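Long-range contacts in aminoacyl-histidine dipeptidase (Vibrio alginolyticus, PDB 3MRU), which probably hydrolyses dipeptides, including Xaa-His substrates such as carnosine, as a zinc-dependent metallopeptidase of the M20 family: residues A[77-82]-A[170-175]; A[56-61]-A[142-147]. All blocks are in the same frame, centred on the assembly; numbering follows the deposited sequence.

How the contacts relate
From the N terminus, residues 56-61 come first and wait for 142-147, which close contact 2 some 80 residues later; residues 77-82 lie inside that span but find their partner beyond it, at 170-175, where contact 1 closes. The two loops therefore cross. In space the strands that carry the four segments belong to one mixed sheet with the strand order 59-63, 141-146, 75-80, 168-171, so strand 141-146 is inserted between two strands that follow each other in the chain. Backbone bonding joins the contacts, with Leu77 O 2.7 Å from Leu144 N. Contact 2 builds the antiparallel flank of the sheet; contact 1 builds its parallel centre and carries two zinc ligands.

Contact 1 of 2, residues A[77-82]-A[170-175]; sequences LQAHID and LNTDSE. With ZN (zinc ion), chain D.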
ATOM      1  N   LEU A  77     -20.896   6.952   3.364  1.00 81.13           N
ATOM      2  CA  LEU A  77     -20.240   6.960   2.051  1.00 79.60           C
ATOM      3  C   LEU A  77     -18.973   7.807   2.104  1.00 78.62           C
ATOM      4  O   LEU A  77     -18.975   8.911   2.672  1.00 78.76           O
ATOM      5  CB  LEU A  77     -21.189   7.487   0.979  1.00 59.91           C
ATOM      6  CG  LEU A  77     -22.538   6.763   0.923  1.00 59.85           C
ATOM      7  CD1 LEU A  77     -23.522   7.464   0.004  1.00 60.24           C
ATOM      8  CD2 LEU A  77     -22.326   5.366   0.466  1.00 59.62           C
ATOM      9  N   GLN A  78     -17.886   7.296   1.535  1.00 60.99           N
ATOM     10  CA  GLN A  78     -16.612   7.968   1.724  1.00 59.16           C
ATOM     11  C   GLN A  78     -15.717   7.934   0.525  1.00 58.87           C
ATOM     12  O   GLN A  78     -15.592   6.934  -0.178  1.00 58.56           O
ATOM     13  CB  GLN A  78     -15.877   7.412   2.944  1.00 58.11           C
ATOM     14  CG  GLN A  78     -14.614   8.183   3.360  1.00 54.62           C
ATOM     15  CD  GLN A  78     -13.351   7.590   2.797  1.00 49.77           C
ATOM     16  OE1 GLN A  78     -12.383   8.302   2.570  1.00 48.81           O
ATOM     17  NE2 GLN A  78     -13.341   6.277   2.586  1.00 47.46           N
ATOM     18  N   ALA A  79     -15.102   9.078   0.315  1.00 69.97           N
ATOM     19  CA  ALA A  79     -14.158   9.292  -0.758  1.00 69.86           C
ATOM     20  C   ALA A  79     -13.197  10.353  -0.237  1.00 69.59           C
ATOM     21  O   ALA A  79     -13.413  10.916   0.853  1.00 69.60           O
ATOM     22  CB  ALA A  79     -14.875   9.782  -2.015  1.00 66.46           C
ATOM     23  N   HIS A  80     -12.139  10.617  -1.000  1.00 51.78           N
ATOM     24  CA  HIS A  80     -11.209  11.639  -0.629  1.00 51.05           C
ATOM     25  C   HIS A  80     -11.183  12.685  -1.740  1.00 51.63           C
ATOM     26  O   HIS A  80     -11.321  12.353  -2.929  1.00 51.38           O
ATOM     27  CB  HIS A  80      -9.855  11.027  -0.405  1.00 58.23           C
ATOM     28  CG  HIS A  80      -9.214  10.554  -1.658  1.00 56.88           C
ATOM     29  ND1 HIS A  80      -8.542  11.397  -2.508  1.00 56.27           N
ATOM     30  CD2 HIS A  80      -9.120   9.316  -2.198  1.00 55.86           C
ATOM     31  CE1 HIS A  80      -8.069  10.703  -3.528  1.00 56.27           C
ATOM     32  NE2 HIS A  80      -8.409   9.438  -3.365  1.00 55.93           N
ATOM     33  N   ILE A  81     -11.006  13.947  -1.323  1.00 55.18           N
ATOM     34  CA  ILE A  81     -11.174  15.159  -2.164  1.00 54.97           C
ATOM     35  C   ILE A  81      -9.972  15.434  -3.041  1.00 55.65           C
ATOM     36  O   ILE A  81     -10.101  15.762  -4.218  1.00 55.03           O
ATOM     37  CB  ILE A  81     -11.427  16.389  -1.279  1.00 44.56           C
ATOM     38  CG1 ILE A  81     -12.758  16.220  -0.540  1.00 44.54           C
ATOM     39  CG2 ILE A  81     -11.382  17.655  -2.079  1.00 43.27           C
ATOM     40  CD1 ILE A  81     -13.000  17.205   0.604  1.00 81.99           C
ATOM     41  N   ASP A  82      -8.791  15.298  -2.460  1.00 72.75           N
ATOM     42  CA  ASP A  82      -7.591  15.596  -3.211  1.00 74.27           C
ATOM     43  C   ASP A  82      -7.408  14.642  -4.362  1.00 75.10           C
ATOM     44  O   ASP A  82      -7.790  13.473  -4.293  1.00 75.65           O
ATOM     45  CB  ASP A  82      -6.357  15.614  -2.320  1.00 76.67           C
ATOM     46  CG  ASP A  82      -5.911  14.249  -1.914  1.00 77.09           C
ATOM     47  OD1 ASP A  82      -6.676  13.569  -1.200  1.00 76.82           O
ATOM     48  OD2 ASP A  82      -4.783  13.876  -2.295  1.00 78.35           O
ATOM     49  N   LEU A 170     -18.789   2.846   3.493  1.00 76.96           N
ATOM     50  CA  LEU A 170     -18.594   2.467   2.103  1.00 75.83           C
ATOM     51  C   LEU A 170     -17.549   3.337   1.425  1.00 74.75           C
ATOM     52  O   LEU A 170     -17.818   4.482   1.036  1.00 74.73           O
ATOM     53  CB  LEU A 170     -19.915   2.473   1.348  1.00 81.42           C
ATOM     54  CG  LEU A 170     -20.986   1.611   2.032  1.00 83.15           C
ATOM     55  CD1 LEU A 170     -22.402   2.052   1.661  1.00 84.51           C
ATOM     56  CD2 LEU A 170     -20.796   0.092   1.810  1.00 84.32           C
ATOM     57  N   ASN A 171     -16.342   2.796   1.324  1.00 59.01           N
ATOM     58  CA  ASN A 171     -15.300   3.486   0.640  1.00 57.86           C
ATOM     59  C   ASN A 171     -15.342   3.169  -0.836  1.00 57.56           C
ATOM     60  O   ASN A 171     -15.470   2.014  -1.241  1.00 57.59           O
ATOM     61  CB  ASN A 171     -13.950   3.143   1.223  1.00 73.15           C
ATOM     62  CG  ASN A 171     -12.831   3.714   0.400  1.00 73.17           C
ATOM     63  OD1 ASN A 171     -12.347   4.806   0.677  1.00 73.61           O
ATOM     64  ND2 ASN A 171     -12.435   2.998  -0.649  1.00 72.18           N
ATOM     65  N   THR A 172     -15.213   4.216  -1.639  1.00 57.30           N
ATOM     66  CA  THR A 172     -15.357   4.134  -3.080  1.00 56.71           C
ATOM     67  C   THR A 172     -13.999   4.305  -3.734  1.00 57.02           C
ATOM     68  O   THR A 172     -13.904   4.825  -4.841  1.00 56.77           O
ATOM     69  CB  THR A 172     -16.193   5.288  -3.555  1.00 65.80           C
ATOM     70  OG1 THR A 172     -15.377   6.458  -3.544  1.00 66.02           O
ATOM     71  CG2 THR A 172     -17.360   5.526  -2.623  1.00 65.54           C
ATOM     72  N   ASP A 173     -12.946   3.875  -3.040  1.00 74.42           N
ATOM     73  CA  ASP A 173     -11.577   4.211  -3.427  1.00 74.68           C
ATOM     74  C   ASP A 173     -10.841   3.053  -4.121  1.00 75.54           C
ATOM     75  O   ASP A 173      -9.715   3.232  -4.583  1.00 75.79           O
ATOM     76  CB  ASP A 173     -10.796   4.731  -2.197  1.00 78.73           C
ATOM     77  CG  ASP A 173      -9.547   5.556  -2.569  1.00 77.13           C
ATOM     78  OD1 ASP A 173      -8.818   5.987  -1.635  1.00 75.44           O
ATOM     79  OD2 ASP A 173      -9.297   5.781  -3.775  1.00 73.53           O
ATOM     80  N   SER A 174     -11.458   1.877  -4.207  1.00 78.34           N
ATOM     81  CA  SER A 174     -10.852   0.784  -4.976  1.00 79.81           C
ATOM     82  C   SER A 174     -10.968   1.067  -6.460  1.00 80.50           C
ATOM     83  O   SER A 174     -11.832   1.838  -6.868  1.00 80.95           O
ATOM     84  CB  SER A 174     -11.524  -0.553  -4.679  1.00120.31           C
ATOM     85  OG  SER A 174     -11.324  -1.446  -5.771  1.00121.07           O
ATOM     86  N   GLU A 175     -10.135   0.428  -7.272  1.00 72.25           N
ATOM     87  CA  GLU A 175     -10.159   0.688  -8.717  1.00 73.87           C
ATOM     88  C   GLU A 175     -10.473  -0.497  -9.644  1.00 74.55           C
ATOM     89  O   GLU A 175      -9.921  -0.587 -10.746  1.00 74.27           O
ATOM     90  CB  GLU A 175      -8.888   1.422  -9.171  1.00 88.86           C
ATOM     91  CG  GLU A 175      -7.595   0.960  -8.493  1.00 91.25           C
ATOM     92  CD  GLU A 175      -7.493   1.461  -7.068  1.00 93.77           C
ATOM     93  OE1 GLU A 175      -7.781   0.664  -6.144  1.00 94.83           O
ATOM     94  OE2 GLU A 175      -7.163   2.662  -6.881  1.00 94.68           O
TER
HETATM   95 ZN    ZN D 492      -7.304   7.019  -4.094  1.00105.36          ZN
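Leu170 lies alongside Leu77 on one face of the sheet, the two side chains pointing the same way, with Leu170 CD1 3.5 Å from Leu77 CD2. Helix 469-485 covers this pair through Met479. The carbonyl of Leu170 accepts the backbone N-H of Gln78 (Leu170 O to Gln78 N, 2.9 Å). Asn171 turns to the other face, where its amide meets that of Gln78 with the two planes 33° apart; the bend of Gln78 at chi2 carries its amide over toward Asn171. Regular pairing ends with Asn171, but the next residue, Thr172, still bonds back: its N-H reaches Gln78 O at 3.1 Å, almost in line with the C=O bond, while Thr172 OG1 adds a weak bond to the same oxygen. With OG1 lodged between the backbone N and the carbonyl carbon, the hydroxyl also faces Ala79 CB. Here two adjacent parallel strands of the M20 catalytic domain give out at their C-terminal ends, and metal ligands sit at these ends, His80 as the last residue of its strand and Asp173 in the loop just after the other. Asp173 extends its carboxylate with CG anti to the backbone N (chi1 -160°), and Asp173 OD2 binds the zinc ion at 2.4 Å; Asn120 donates a hydrogen bond to the same oxygen. His80 NE2 is the second ligand, at a longer 2.8 Å, and Asp119 OD1 the third. The carboxylate of Asp173 sits at the edge of the imidazole, its OD1 3.4 Å from His80 CD2, and the two planes are inclined by 55°. On the ND1 side of the ring a weak bond runs to Asp82 OD1, the acid two residues on in the family's His-Xaa-Asp motif, and the backbone N of Glu149 binds that same Asp82 oxygen.

Contact 2 of 2, residues A[56-61]-A[142-147]; sequences TGNVFI and EVLLTI
The Phe60 ring has Leu144 over one face, CD1 standing 4.3 Å above the ring plane and offset toward the rim, while the other methyl, Leu144 CD2, lies 3.3 Å from Phe60 CE2. Asn58 O meets the ring edge in plane, and Trp163 adds a second ring inclined at about 40°. Leu144 reaches the phenyl because its CG is anti to the backbone N (chi1 -162°), so the two side chains run side by side from a non-hydrogen-bonded pair. The other flat group, the Asn58 amide, turns its OD1 to the N-H of Ile147, though crowding in the model leaves that oxygen's place uncertain; Asn58 ND2 is held by Gly155 O. Two hydrogen-bonded pairs fix the antiparallel register. Between Val59 and Leu145 the bonds are nearly straight, with Leu145 N to Val59 O at 2.9 Å and Val59 N to Leu145 O at 3.1 Å. Ile61 and Val143 are joined by two more bent bonds, Val143 N lying 3.1 Å from Ile61 O. Val59, Ile61, Val143 and Leu145 share the opposite face from Phe60, and helices 36-46 and 124-132 cover this face of the sheet. Peptide groups paired with each other and apolar side chains on both faces let this seam lie buried, and Thr146 at its end, its hydroxyl against the Gln78 amide, brings it beside the zinc ligand His80.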
ATOM      1  N   THR A  56      -9.548  19.062  11.516  1.00120.67           N
ATOM      2  CA  THR A  56      -8.551  18.684  10.500  1.00120.68           C
ATOM      3  C   THR A  56      -8.996  18.774   9.033  1.00120.62           C
ATOM      4  O   THR A  56      -8.315  18.249   8.150  1.00120.65           O
ATOM      5  CB  THR A  56      -8.265  17.172  10.474  1.00 89.50           C
ATOM      6  OG1 THR A  56      -7.615  16.832   9.243  1.00 89.17           O
ATOM      7  CG2 THR A  56      -9.534  16.384  10.574  1.00 89.67           C
ATOM      8  N   GLY A  57     -10.118  19.441   8.769  1.00 91.78           N
ATOM      9  CA  GLY A  57     -10.581  19.619   7.401  1.00 91.75           C
ATOM     10  C   GLY A  57     -11.336  18.615   6.542  1.00 91.64           C
ATOM     11  O   GLY A  57     -11.268  18.662   5.315  1.00 91.36           O
ATOM     12  N   ASN A  58     -12.052  17.705   7.192  1.00105.94           N
ATOM     13  CA  ASN A  58     -12.818  16.655   6.511  1.00105.67           C
ATOM     14  C   ASN A  58     -14.282  17.110   6.570  1.00105.34           C
ATOM     15  O   ASN A  58     -14.722  17.752   7.542  1.00105.24           O
ATOM     16  CB  ASN A  58     -12.655  15.245   7.089  1.00 88.04           C
ATOM     17  CG  ASN A  58     -11.229  14.745   6.983  1.00 88.35           C
ATOM     18  OD1 ASN A  58     -10.658  14.665   5.889  1.00 87.07           O
ATOM     19  ND2 ASN A  58     -10.636  14.420   8.131  1.00 89.65           N
ATOM     20  N   VAL A  59     -15.019  16.777   5.511  1.00 97.33           N
ATOM     21  CA  VAL A  59     -16.393  17.231   5.335  1.00 96.40           C
ATOM     22  C   VAL A  59     -17.331  16.092   5.694  1.00 95.83           C
ATOM     23  O   VAL A  59     -17.089  14.934   5.337  1.00 95.97           O
ATOM     24  CB  VAL A  59     -16.661  17.718   3.880  1.00 74.15           C
ATOM     25  CG1 VAL A  59     -18.009  18.397   3.781  1.00 73.74           C
ATOM     26  CG2 VAL A  59     -15.555  18.669   3.395  1.00 73.61           C
ATOM     27  N   PHE A  60     -18.383  16.434   6.432  1.00 93.55           N
ATOM     28  CA  PHE A  60     -19.394  15.475   6.885  1.00 92.96           C
ATOM     29  C   PHE A  60     -20.757  16.041   6.525  1.00 92.56           C
ATOM     30  O   PHE A  60     -21.043  17.199   6.827  1.00 92.94           O
ATOM     31  CB  PHE A  60     -19.328  15.288   8.403  1.00 81.45           C
ATOM     32  CG  PHE A  60     -17.971  14.913   8.918  1.00 80.94           C
ATOM     33  CD1 PHE A  60     -16.886  15.773   8.782  1.00 80.74           C
ATOM     34  CD2 PHE A  60     -17.787  13.713   9.573  1.00 80.32           C
ATOM     35  CE1 PHE A  60     -15.648  15.425   9.253  1.00 79.83           C
ATOM     36  CE2 PHE A  60     -16.550  13.364  10.062  1.00 79.85           C
ATOM     37  CZ  PHE A  60     -15.481  14.220   9.896  1.00 80.32           C
ATOM     38  N   ILE A  61     -21.603  15.244   5.891  1.00 69.20           N
ATOM     39  CA  ILE A  61     -22.860  15.769   5.403  1.00 68.51           C
ATOM     40  C   ILE A  61     -23.968  14.790   5.729  1.00 68.76           C
ATOM     41  O   ILE A  61     -23.908  13.616   5.342  1.00 68.39           O
ATOM     42  CB  ILE A  61     -22.781  16.040   3.891  1.00 71.19           C
ATOM     43  CG1 ILE A  61     -21.849  17.208   3.612  1.00 69.23           C
ATOM     44  CG2 ILE A  61     -24.157  16.321   3.312  1.00 71.83           C
ATOM     45  CD1 ILE A  61     -21.372  17.322   2.163  1.00 81.86           C
ATOM     46  N   GLU A 142     -24.547   9.519   6.202  1.00 87.20           N
ATOM     47  CA  GLU A 142     -23.437  10.440   6.378  1.00 86.51           C
ATOM     48  C   GLU A 142     -22.495  10.265   5.203  1.00 85.39           C
ATOM     49  O   GLU A 142     -22.313   9.156   4.707  1.00 85.15           O
ATOM     50  CB  GLU A 142     -22.691  10.148   7.683  1.00102.81           C
ATOM     51  CG  GLU A 142     -23.591  10.054   8.929  1.00103.68           C
ATOM     52  CD  GLU A 142     -22.797   9.890  10.224  1.00103.79           C
ATOM     53  OE1 GLU A 142     -22.139  10.868  10.648  1.00104.60           O
ATOM     54  OE2 GLU A 142     -22.834   8.785  10.816  1.00103.76           O
ATOM     55  N   VAL A 143     -21.928  11.366   4.735  1.00 77.62           N
ATOM     56  CA  VAL A 143     -20.891  11.306   3.728  1.00 76.49           C
ATOM     57  C   VAL A 143     -19.624  11.834   4.358  1.00 75.92           C
ATOM     58  O   VAL A 143     -19.644  12.883   5.005  1.00 76.02           O
ATOM     59  CB  VAL A 143     -21.277  12.098   2.430  1.00 58.96           C
ATOM     60  CG1 VAL A 143     -20.066  12.762   1.782  1.00 57.70           C
ATOM     61  CG2 VAL A 143     -21.940  11.167   1.431  1.00 58.34           C
ATOM     62  N   LEU A 144     -18.529  11.101   4.188  1.00 63.32           N
ATOM     63  CA  LEU A 144     -17.240  11.568   4.670  1.00 62.72           C
ATOM     64  C   LEU A 144     -16.314  11.889   3.520  1.00 62.38           C
ATOM     65  O   LEU A 144     -15.971  11.013   2.727  1.00 62.44           O
ATOM     66  CB  LEU A 144     -16.585  10.513   5.554  1.00 65.61           C
ATOM     67  CG  LEU A 144     -15.462  10.942   6.486  1.00 64.85           C
ATOM     68  CD1 LEU A 144     -14.845  12.286   6.111  1.00 65.82           C
ATOM     69  CD2 LEU A 144     -16.038  11.031   7.846  1.00 64.64           C
ATOM     70  N   LEU A 145     -15.892  13.138   3.432  1.00 67.50           N
ATOM     71  CA  LEU A 145     -14.955  13.499   2.398  1.00 67.80           C
ATOM     72  C   LEU A 145     -13.638  13.870   3.029  1.00 68.63           C
ATOM     73  O   LEU A 145     -13.482  14.972   3.568  1.00 69.21           O
ATOM     74  CB  LEU A 145     -15.499  14.641   1.551  1.00 64.25           C
ATOM     75  CG  LEU A 145     -16.748  14.293   0.754  1.00 63.46           C
ATOM     76  CD1 LEU A 145     -17.267  15.506   0.081  1.00 62.30           C
ATOM     77  CD2 LEU A 145     -16.482  13.198  -0.276  1.00 64.04           C
ATOM     78  N   THR A 146     -12.690  12.936   2.966  1.00 64.79           N
ATOM     79  CA  THR A 146     -11.391  13.115   3.601  1.00 64.86           C
ATOM     80  C   THR A 146     -10.414  13.853   2.721  1.00 65.88           C
ATOM     81  O   THR A 146     -10.450  13.770   1.491  1.00 65.13           O
ATOM     82  CB  THR A 146     -10.752  11.791   4.010  1.00 47.35           C
ATOM     83  OG1 THR A 146     -10.867  10.857   2.936  1.00 46.57           O
ATOM     84  CG2 THR A 146     -11.430  11.241   5.226  1.00 46.68           C
ATOM     85  N   ILE A 147      -9.530  14.569   3.406  1.00100.42           N
ATOM     86  CA  ILE A 147      -8.511  15.395   2.800  1.00102.42           C
ATOM     87  C   ILE A 147      -7.230  14.587   2.740  1.00103.93           C
ATOM     88  O   ILE A 147      -6.814  13.988   3.760  1.00104.31           O
ATOM     89  CB  ILE A 147      -8.298  16.687   3.635  1.00 80.43           C
ATOM     90  CG1 ILE A 147      -9.229  17.797   3.144  1.00 80.89           C
ATOM     91  CG2 ILE A 147      -6.865  17.175   3.571  1.00 80.67           C
ATOM     92  CD1 ILE A 147     -10.710  17.419   2.940  1.00 87.08           C
TER